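Local coordinates for sortase family protein (Streptococcus agalactiae, PDB 3O0P), which is a pilus-related class C sortase, a cysteine transpeptidase that probably links pilin subunits during assembly of the pilus, at residues Thr117-Ile122 with Met185-Arg190; Ile73-Ile78 with Ala176-Cys181; Glu14-Lys19 with Leu64-Lys69. All coordinates share one frame; numbering follows the deposited sequence.

Interaction 1 of 3, residues Thr117-Ile122 with Met185-Arg190; sequences TAHSGI and MVNTHR
M185 lays its thioether against the backbone of G121. SD lies 3.4 Å from G121 O and 3.7 Å from G121 CA, and the methyl CE follows at the same carbonyl. Methionine suits the place because its unbranched chain can fold: with CG anti to the carbonyl carbon, a bend at chi2 (-50°) brings SD to the loop, and another at chi3 (-85°) swings CE toward G121 O. Glycine suits the other side, since without a side chain its backbone can be approached this closely. A few residues away, the side chain of N187 comes to the edge of the H119 ring, near its plane.

A water joins the loops next to these contacts, accepting from M185 N (2.9 Å) and donating to S120 OG (2.9 Å). The serine hydroxyl also hydrogen-bonds C181 O, which ties the loop to strand 174-182. Within its own loop, H119 receives G121 N at ND1 (3.0 Å), with the donor tilted somewhat from the ring plane. I122 CG1 covers one face of that ring off-centre, and Y48 meets the imidazole edge-to-face; together they probably limit its rotation.

On the other segment, R190 NH1 bonds both N187 O (2.9 Å) and H189 O (2.8 Å). Both oxygens lie close to the guanidinium plane, while NH1 stands above each carbonyl plane. D46 takes NH2 in a salt bridge. T188 and H189 form a classic beta bulge opposite T182, where strand 189-198 begins.

Sortases use a histidine, a cysteine and an arginine; H119, C181 and R190 are consistent with those roles. Since the loops meet only through sulfur, water and amide packing, H119 is probably set more by G121 N, I122 and Y48, and R190 by N187 O, H189 O and D46.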
loop_
_atom_site.group_PDB
_atom_site.type_symbol
_atom_site.label_atom_id
_atom_site.label_comp_id
_atom_site.label_asym_id
_atom_site.label_seq_id
_atom_site.Cartn_x
_atom_site.Cartn_y
_atom_site.Cartn_z
ATOM N N THR A 117 -2.000 -2.247 2.441
ATOM C CA THR A 117 -2.863 -3.214 3.067
ATOM C C THR A 117 -3.808 -2.560 4.076
ATOM O O THR A 117 -3.470 -1.568 4.714
ATOM C CB THR A 117 -2.017 -4.357 3.690
ATOM O OG1 THR A 117 -2.863 -5.435 4.083
ATOM C CG2 THR A 117 -1.192 -3.903 4.896
ATOM N N ALA A 118 -5.003 -3.121 4.214
ATOM C CA ALA A 118 -5.920 -2.702 5.261
ATOM C C ALA A 118 -6.864 -3.848 5.555
ATOM O O ALA A 118 -7.069 -4.732 4.743
ATOM C CB ALA A 118 -6.688 -1.439 4.860
ATOM N N HIS A 119 -7.421 -3.817 6.746
ATOM C CA HIS A 119 -8.236 -4.916 7.229
ATOM C C HIS A 119 -9.584 -4.993 6.521
ATOM O O HIS A 119 -10.156 -3.964 6.126
ATOM C CB HIS A 119 -8.446 -4.806 8.753
ATOM C CG HIS A 119 -8.303 -6.114 9.467
ATOM N ND1 HIS A 119 -9.163 -7.169 9.253
ATOM C CD2 HIS A 119 -7.408 -6.539 10.388
ATOM C CE1 HIS A 119 -8.809 -8.188 10.016
ATOM N NE2 HIS A 119 -7.745 -7.832 10.713
ATOM N N SER A 120 -10.081 -6.221 6.372
ATOM C CA SER A 120 -11.425 -6.456 5.839
ATOM C C SER A 120 -12.413 -6.895 6.898
ATOM O O SER A 120 -13.598 -6.998 6.616
ATOM C CB SER A 120 -11.382 -7.540 4.781
ATOM O OG SER A 120 -10.938 -8.740 5.373
ATOM N N GLY A 121 -11.923 -7.198 8.091
ATOM C CA GLY A 121 -12.748 -7.857 9.101
ATOM C C GLY A 121 -12.763 -7.182 10.457
ATOM O O GLY A 121 -12.899 -7.857 11.480
ATOM N N ILE A 122 -12.635 -5.860 10.479
ATOM C CA ILE A 122 -12.826 -5.109 11.723
ATOM C C ILE A 122 -14.265 -4.605 11.734
ATOM O O ILE A 122 -14.644 -3.796 10.894
ATOM C CB ILE A 122 -11.848 -3.904 11.866
ATOM C CG1 ILE A 122 -10.396 -4.395 11.895
ATOM C CG2 ILE A 122 -12.160 -3.119 13.150
ATOM C CD1 ILE A 122 -9.355 -3.298 12.022
ATOM N N MET A 185 -13.839 -12.258 8.093
ATOM C CA MET A 185 -13.944 -12.786 9.464
ATOM C C MET A 185 -13.341 -14.174 9.649
ATOM O O MET A 185 -13.337 -14.695 10.761
ATOM C CB MET A 185 -15.398 -12.828 9.950
ATOM C CG MET A 185 -16.155 -11.523 9.839
ATOM S SD MET A 185 -15.304 -10.077 10.528
ATOM C CE MET A 185 -15.791 -10.196 12.253
ATOM N N VAL A 186 -12.866 -14.782 8.572
ATOM C CA VAL A 186 -12.337 -16.144 8.632
ATOM C C VAL A 186 -10.813 -16.086 8.458
ATOM O O VAL A 186 -10.060 -16.664 9.237
ATOM C CB VAL A 186 -12.993 -17.047 7.554
ATOM C CG1 VAL A 186 -12.339 -18.438 7.540
ATOM C CG2 VAL A 186 -14.501 -17.155 7.792
ATOM N N ASN A 187 -10.357 -15.386 7.425
ATOM C CA ASN A 187 -8.966 -14.938 7.355
ATOM C C ASN A 187 -7.946 -16.055 7.214
ATOM O O ASN A 187 -6.803 -15.930 7.643
ATOM C CB ASN A 187 -8.639 -14.077 8.577
ATOM C CG ASN A 187 -9.513 -12.843 8.661
ATOM O OD1 ASN A 187 -9.992 -12.342 7.650
ATOM N ND2 ASN A 187 -9.733 -12.354 9.875
ATOM N N THR A 188 -8.328 -17.120 6.537
ATOM C CA THR A 188 -7.375 -18.190 6.238
ATOM C C THR A 188 -6.476 -17.842 5.047
ATOM O O THR A 188 -5.408 -18.447 4.855
ATOM C CB THR A 188 -8.111 -19.482 5.911
ATOM O OG1 THR A 188 -9.120 -19.188 4.941
ATOM C CG2 THR A 188 -8.749 -20.090 7.178
ATOM N N HIS A 189 -6.908 -16.856 4.260
ATOM C CA HIS A 189 -6.261 -16.531 2.991
ATOM C C HIS A 189 -6.093 -15.032 2.830
ATOM O O HIS A 189 -6.540 -14.244 3.670
ATOM C CB HIS A 189 -7.067 -17.093 1.819
ATOM C CG HIS A 189 -7.033 -18.590 1.738
ATOM N ND1 HIS A 189 -7.737 -19.403 2.596
ATOM C CD2 HIS A 189 -6.354 -19.412 0.908
ATOM C CE1 HIS A 189 -7.500 -20.666 2.290
ATOM N NE2 HIS A 189 -6.669 -20.699 1.264
ATOM N N ARG A 190 -5.403 -14.658 1.765
ATOM C CA ARG A 190 -5.112 -13.262 1.500
ATOM C C ARG A 190 -5.575 -12.936 0.088
ATOM O O ARG A 190 -5.336 -13.694 -0.850
ATOM C CB ARG A 190 -3.613 -12.991 1.678
ATOM C CG ARG A 190 -3.080 -13.372 3.071
ATOM C CD ARG A 190 -3.674 -12.540 4.220
ATOM N NE ARG A 190 -3.163 -12.987 5.523
ATOM C CZ ARG A 190 -3.787 -13.812 6.348
ATOM N NH1 ARG A 190 -4.987 -14.295 6.048
ATOM N NH2 ARG A 190 -3.211 -14.145 7.492
HETATM O O HOH W 1 -11.717 -10.399 7.567
#

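Interaction 2 of 3, residues Ile73-Ile78 with Ala176-Cys181; sequences ISVPKI and ATLLTC
L178 divides its two methyls between two residues of strand 71-75: CD2 meets I73 CD1 at 3.8 Å, and CD1 meets V75 CG2 at 4.0 Å. Leucine is apt here because its fork sits one bond further out than that of a beta-branched residue, allowing one side chain to serve two partners. Its CG is anti to the carbonyl carbon (chi1 -55°), and an extended chi2 carries CD1 onward while CD2 branches off toward the isoleucine.

I73 answers with its longer branch. CG1 is anti to the backbone nitrogen (chi1 176°), and a bend at chi2 (67°) turns CD1 onto the leucine; CG2 takes the crowded position between nitrogen and carbonyl carbon. The I73 and L178 side chains cross obliquely. V75 is different: its CG2, beside the backbone nitrogen, meets the leucine tip to tip.

Both strands belong to the eight-stranded sortase beta-barrel, but they are not neighbours in it. Strand 71-75 pairs with strands 80-85 and 139-143, strand 174-182 with 112-117 and 189-198, so the contact spans the barrel interior. The 9.5 Å between I73 CA and L178 CA is accordingly a distance for side chains to fill, too wide for backbone pairing. Beta alternation points I73 and V75 to the same side and S74 elsewhere, just as T177 and L179 turn from L178 to pack on L192 of strand 189-198.

F140, I142, L82 and I84 also touch I73, extending the hydrocarbon packing to the adjoining strands. After V75 the chain turns through a short 3-10 segment at 76-77, spanned by a bond from I78 N to V75 O at 3.1 Å. Three residues along from L178 lies C181, probably the sortase nucleophile.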
loop_
_atom_site.group_PDB
_atom_site.type_symbol
_atom_site.label_atom_id
_atom_site.label_comp_id
_atom_site.label_asym_id
_atom_site.label_seq_id
_atom_site.Cartn_x
_atom_site.Cartn_y
_atom_site.Cartn_z
ATOM N N ILE A 73 -4.342 6.356 0.090
ATOM C CA ILE A 73 -4.834 5.396 -0.892
ATOM C C ILE A 73 -6.303 5.689 -1.182
ATOM O O ILE A 73 -7.127 5.754 -0.272
ATOM C CB ILE A 73 -4.633 3.916 -0.414
ATOM C CG1 ILE A 73 -5.230 2.897 -1.391
ATOM C CG2 ILE A 73 -5.176 3.672 0.992
ATOM C CD1 ILE A 73 -4.547 2.833 -2.738
ATOM N N SER A 74 -6.610 5.898 -2.459
ATOM C CA SER A 74 -7.972 6.144 -2.919
ATOM C C SER A 74 -8.439 5.004 -3.789
ATOM O O SER A 74 -7.772 4.657 -4.758
ATOM C CB SER A 74 -8.050 7.445 -3.727
ATOM O OG SER A 74 -7.707 8.546 -2.928
ATOM N N VAL A 75 -9.591 4.443 -3.450
ATOM C CA VAL A 75 -10.193 3.368 -4.223
ATOM C C VAL A 75 -11.643 3.811 -4.520
ATOM O O VAL A 75 -12.561 3.536 -3.732
ATOM C CB VAL A 75 -10.179 2.005 -3.494
ATOM C CG1 VAL A 75 -10.534 0.924 -4.476
ATOM C CG2 VAL A 75 -8.820 1.754 -2.880
ATOM N N PRO A 76 -11.856 4.536 -5.632
ATOM C CA PRO A 76 -13.173 5.184 -5.817
ATOM C C PRO A 76 -14.370 4.244 -5.870
ATOM O O PRO A 76 -15.471 4.580 -5.429
ATOM C CB PRO A 76 -13.009 5.932 -7.146
ATOM C CG PRO A 76 -11.573 6.214 -7.237
ATOM C CD PRO A 76 -10.843 5.092 -6.551
ATOM N N LYS A 77 -14.163 3.047 -6.392
ATOM C CA LYS A 77 -15.274 2.140 -6.553
ATOM C C LYS A 77 -15.900 1.755 -5.231
ATOM O O LYS A 77 -17.084 1.457 -5.170
ATOM C CB LYS A 77 -14.822 0.885 -7.245
ATOM C CG LYS A 77 -15.958 -0.060 -7.496
ATOM C CD LYS A 77 -15.487 -1.197 -8.328
ATOM C CE LYS A 77 -16.615 -2.084 -8.751
ATOM N NZ LYS A 77 -16.060 -3.188 -9.547
ATOM N N ILE A 78 -15.111 1.748 -4.164
ATOM C CA ILE A 78 -15.623 1.398 -2.846
ATOM C C ILE A 78 -15.636 2.609 -1.912
ATOM O O ILE A 78 -15.816 2.476 -0.710
ATOM C CB ILE A 78 -14.855 0.206 -2.248
ATOM C CG1 ILE A 78 -13.355 0.510 -2.122
ATOM C CG2 ILE A 78 -15.072 -1.028 -3.115
ATOM C CD1 ILE A 78 -12.543 -0.580 -1.485
ATOM N N ALA A 176 1.315 -2.094 -8.211
ATOM C CA ALA A 176 0.869 -1.877 -6.849
ATOM C C ALA A 176 -0.166 -2.937 -6.538
ATOM O O ALA A 176 -1.032 -3.190 -7.360
ATOM C CB ALA A 176 0.260 -0.487 -6.687
ATOM N N THR A 177 -0.103 -3.516 -5.353
ATOM C CA THR A 177 -1.096 -4.477 -4.917
ATOM C C THR A 177 -1.764 -3.995 -3.648
ATOM O O THR A 177 -1.098 -3.514 -2.727
ATOM C CB THR A 177 -0.462 -5.857 -4.697
ATOM O OG1 THR A 177 -0.025 -6.358 -5.960
ATOM C CG2 THR A 177 -1.438 -6.847 -4.110
ATOM N N LEU A 178 -3.087 -4.126 -3.626
ATOM C CA LEU A 178 -3.894 -3.927 -2.433
ATOM C C LEU A 178 -4.170 -5.289 -1.813
ATOM O O LEU A 178 -4.632 -6.204 -2.477
ATOM C CB LEU A 178 -5.201 -3.222 -2.788
ATOM C CG LEU A 178 -5.033 -1.885 -3.530
ATOM C CD1 LEU A 178 -6.359 -1.242 -3.752
ATOM C CD2 LEU A 178 -4.079 -0.933 -2.814
ATOM N N LEU A 179 -3.827 -5.411 -0.531
ATOM C CA LEU A 179 -3.797 -6.669 0.194
ATOM C C LEU A 179 -4.756 -6.657 1.371
ATOM O O LEU A 179 -4.760 -5.708 2.155
ATOM C CB LEU A 179 -2.370 -6.912 0.716
ATOM C CG LEU A 179 -2.141 -8.062 1.691
ATOM C CD1 LEU A 179 -2.369 -9.363 1.005
ATOM C CD2 LEU A 179 -0.731 -7.981 2.293
ATOM N N THR A 180 -5.588 -7.683 1.486
ATOM C CA THR A 180 -6.397 -7.822 2.679
ATOM C C THR A 180 -6.607 -9.299 3.009
ATOM O O THR A 180 -6.103 -10.167 2.299
ATOM C CB THR A 180 -7.727 -7.058 2.572
ATOM O OG1 THR A 180 -8.303 -6.933 3.877
ATOM C CG2 THR A 180 -8.724 -7.742 1.651
ATOM N N CYS A 181 -7.323 -9.576 4.096
ATOM C CA CYS A 181 -7.673 -10.942 4.496
ATOM C C CYS A 181 -8.976 -11.422 3.920
ATOM O O CYS A 181 -9.883 -10.629 3.689
ATOM C CB CYS A 181 -7.845 -11.018 5.990
ATOM S SG CYS A 181 -6.343 -10.826 6.793
#

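Interaction 3 of 3, residues Glu14-Lys19 with Leu64-Lys69; sequences ERAAKK and LEVSEK
OD2 of D12 is gripped twice from the segment 64-69, by a hydrogen bond with S67 OG and a salt bridge with K69 NZ; S67 itself touches the helix, its CB 4.4 Å from A16 CB. K69 NZ also bonds Q9 O, so one lysine holds two points near the start of the chain.

Beside this polar tie lies an apolar one. A16 CB rests against V66 CB at 3.7 Å, and V66 CG2 faces A16 CB and A17 N together, 3.8 Å from each. Alanine suits a helix face that loop backbone must approach, and valine offers a compact fork that reaches both alanines. V66 points its CB at the helix, and chi1 of -67° places CG2, between the backbone nitrogen and carbonyl carbon, on the helix side.

The loop is shaped by a type I' turn from V66 to K69, closed by V66 N to K69 O and K69 N to V66 O, each 3.0 Å. S67 and E68 both adopt the left-handed backbone conformation this turn demands.

Around the contact, V66 also packs on F13 of helix 11-18 and R28 of helix 22-37, K69 touches P83 and F85 of strand 80-85, and E14 OE2 forms a salt bridge with K81, joining helix 11-18 to strand 80-85 of the barrel.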
loop_
_atom_site.group_PDB
_atom_site.type_symbol
_atom_site.label_atom_id
_atom_site.label_comp_id
_atom_site.label_asym_id
_atom_site.label_seq_id
_atom_site.Cartn_x
_atom_site.Cartn_y
_atom_site.Cartn_z
ATOM N N GLU A 14 -2.194 16.106 3.040
ATOM C CA GLU A 14 -2.168 16.975 1.883
ATOM C C GLU A 14 -1.587 18.342 2.229
ATOM O O GLU A 14 -0.780 18.893 1.482
ATOM C CB GLU A 14 -3.568 17.137 1.288
ATOM C CG GLU A 14 -4.174 15.838 0.786
ATOM C CD GLU A 14 -5.517 16.001 0.078
ATOM O OE1 GLU A 14 -5.906 17.132 -0.276
ATOM O OE2 GLU A 14 -6.170 14.968 -0.156
ATOM N N ARG A 15 -2.046 18.908 3.341
ATOM C CA ARG A 15 -1.624 20.247 3.740
ATOM C C ARG A 15 -0.125 20.248 4.008
ATOM O O ARG A 15 0.609 21.148 3.581
ATOM C CB ARG A 15 -2.399 20.664 4.999
ATOM C CG ARG A 15 -2.122 22.030 5.568
ATOM C CD ARG A 15 -2.948 22.239 6.847
ATOM N NE ARG A 15 -2.863 23.583 7.410
ATOM C CZ ARG A 15 -3.712 24.562 7.125
ATOM N NH1 ARG A 15 -4.723 24.353 6.286
ATOM N NH2 ARG A 15 -3.559 25.744 7.694
ATOM N N ALA A 16 0.347 19.242 4.738
ATOM C CA ALA A 16 1.756 19.205 5.102
ATOM C C ALA A 16 2.648 18.925 3.887
ATOM O O ALA A 16 3.725 19.486 3.771
ATOM C CB ALA A 16 1.984 18.173 6.186
ATOM N N ALA A 17 2.188 18.094 2.960
ATOM C CA ALA A 17 2.983 17.794 1.762
ATOM C C ALA A 17 3.166 19.056 0.940
ATOM O O ALA A 17 4.252 19.301 0.390
ATOM C CB ALA A 17 2.330 16.709 0.951
ATOM N N LYS A 18 2.122 19.879 0.862
ATOM C CA LYS A 18 2.183 21.086 0.043
ATOM C C LYS A 18 3.147 22.114 0.621
ATOM O O LYS A 18 3.604 22.986 -0.104
ATOM C CB LYS A 18 0.790 21.705 -0.117
ATOM N N LYS A 19 3.459 22.023 1.913
ATOM C CA LYS A 19 4.399 22.954 2.544
ATOM C C LYS A 19 5.859 22.607 2.367
ATOM O O LYS A 19 6.709 23.432 2.665
ATOM C CB LYS A 19 4.119 23.087 4.040
ATOM C CG LYS A 19 2.826 23.812 4.349
ATOM C CD LYS A 19 2.621 23.954 5.859
ATOM C CE LYS A 19 3.477 25.068 6.469
ATOM N NZ LYS A 19 3.261 25.197 7.943
ATOM N N LEU A 64 9.413 9.705 3.686
ATOM C CA LEU A 64 8.137 9.956 3.011
ATOM C C LEU A 64 7.049 10.480 3.925
ATOM O O LEU A 64 5.951 10.776 3.462
ATOM C CB LEU A 64 7.620 8.688 2.342
ATOM C CG LEU A 64 8.400 8.220 1.110
ATOM C CD1 LEU A 64 7.744 6.978 0.526
ATOM C CD2 LEU A 64 8.538 9.301 0.060
ATOM N N GLU A 65 7.350 10.628 5.211
ATOM C CA GLU A 65 6.335 10.963 6.188
ATOM C C GLU A 65 6.167 12.453 6.397
ATOM O O GLU A 65 7.117 13.159 6.655
ATOM C CB GLU A 65 6.704 10.377 7.545
ATOM C CG GLU A 65 6.435 8.900 7.638
ATOM C CD GLU A 65 6.703 8.337 9.031
ATOM O OE1 GLU A 65 7.080 9.130 9.928
ATOM O OE2 GLU A 65 6.563 7.105 9.220
ATOM N N VAL A 66 4.913 12.894 6.344
ATOM C CA VAL A 66 4.505 14.180 6.900
ATOM C C VAL A 66 3.162 13.928 7.588
ATOM O O VAL A 66 2.389 13.050 7.179
ATOM C CB VAL A 66 4.360 15.300 5.845
ATOM C CG1 VAL A 66 5.714 15.645 5.247
ATOM C CG2 VAL A 66 3.338 14.932 4.768
ATOM N N SER A 67 2.931 14.627 8.692
ATOM C CA SER A 67 1.740 14.403 9.501
ATOM C C SER A 67 1.580 12.913 9.850
ATOM O O SER A 67 0.453 12.388 9.901
ATOM C CB SER A 67 0.500 14.899 8.763
ATOM O OG SER A 67 -0.506 15.288 9.681
ATOM N N GLU A 68 2.709 12.240 10.069
ATOM C CA GLU A 68 2.742 10.843 10.546
ATOM C C GLU A 68 2.407 9.798 9.491
ATOM O O GLU A 68 2.334 8.600 9.784
ATOM C CB GLU A 68 1.773 10.664 11.722
ATOM C CG GLU A 68 2.073 11.576 12.883
ATOM C CD GLU A 68 1.340 11.171 14.141
ATOM O OE1 GLU A 68 0.143 11.503 14.255
ATOM O OE2 GLU A 68 1.951 10.504 14.999
ATOM N N LYS A 69 2.145 10.255 8.282
ATOM C CA LYS A 69 1.641 9.420 7.199
ATOM C C LYS A 69 2.555 9.462 6.002
ATOM O O LYS A 69 3.211 10.473 5.758
ATOM C CB LYS A 69 0.248 9.924 6.786
ATOM C CG LYS A 69 -0.741 9.796 7.927
ATOM C CD LYS A 69 -1.920 10.721 7.822
ATOM C CE LYS A 69 -2.874 10.492 8.996
ATOM N NZ LYS A 69 -3.927 11.539 9.117
#

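From the N terminus, interaction 3 comes first: it closes a loop that contains helix 22-37 and brings helix 11-18 against the turn leading into strand 71-75. That strand then opens interaction 2, which closes only at strand 174-182, across the barrel. Interaction 1 opens within this span, at the end of strand 112-117, and closes beyond it at the start of strand 189-198, so interactions 1 and 2 cross. They also touch, through A118 O with T180 OG1 and T117 OG1 with L179 O. Interaction 3 lies apart, its centre about 28 Å from that of interaction 1 and on the other side of the chain's centre.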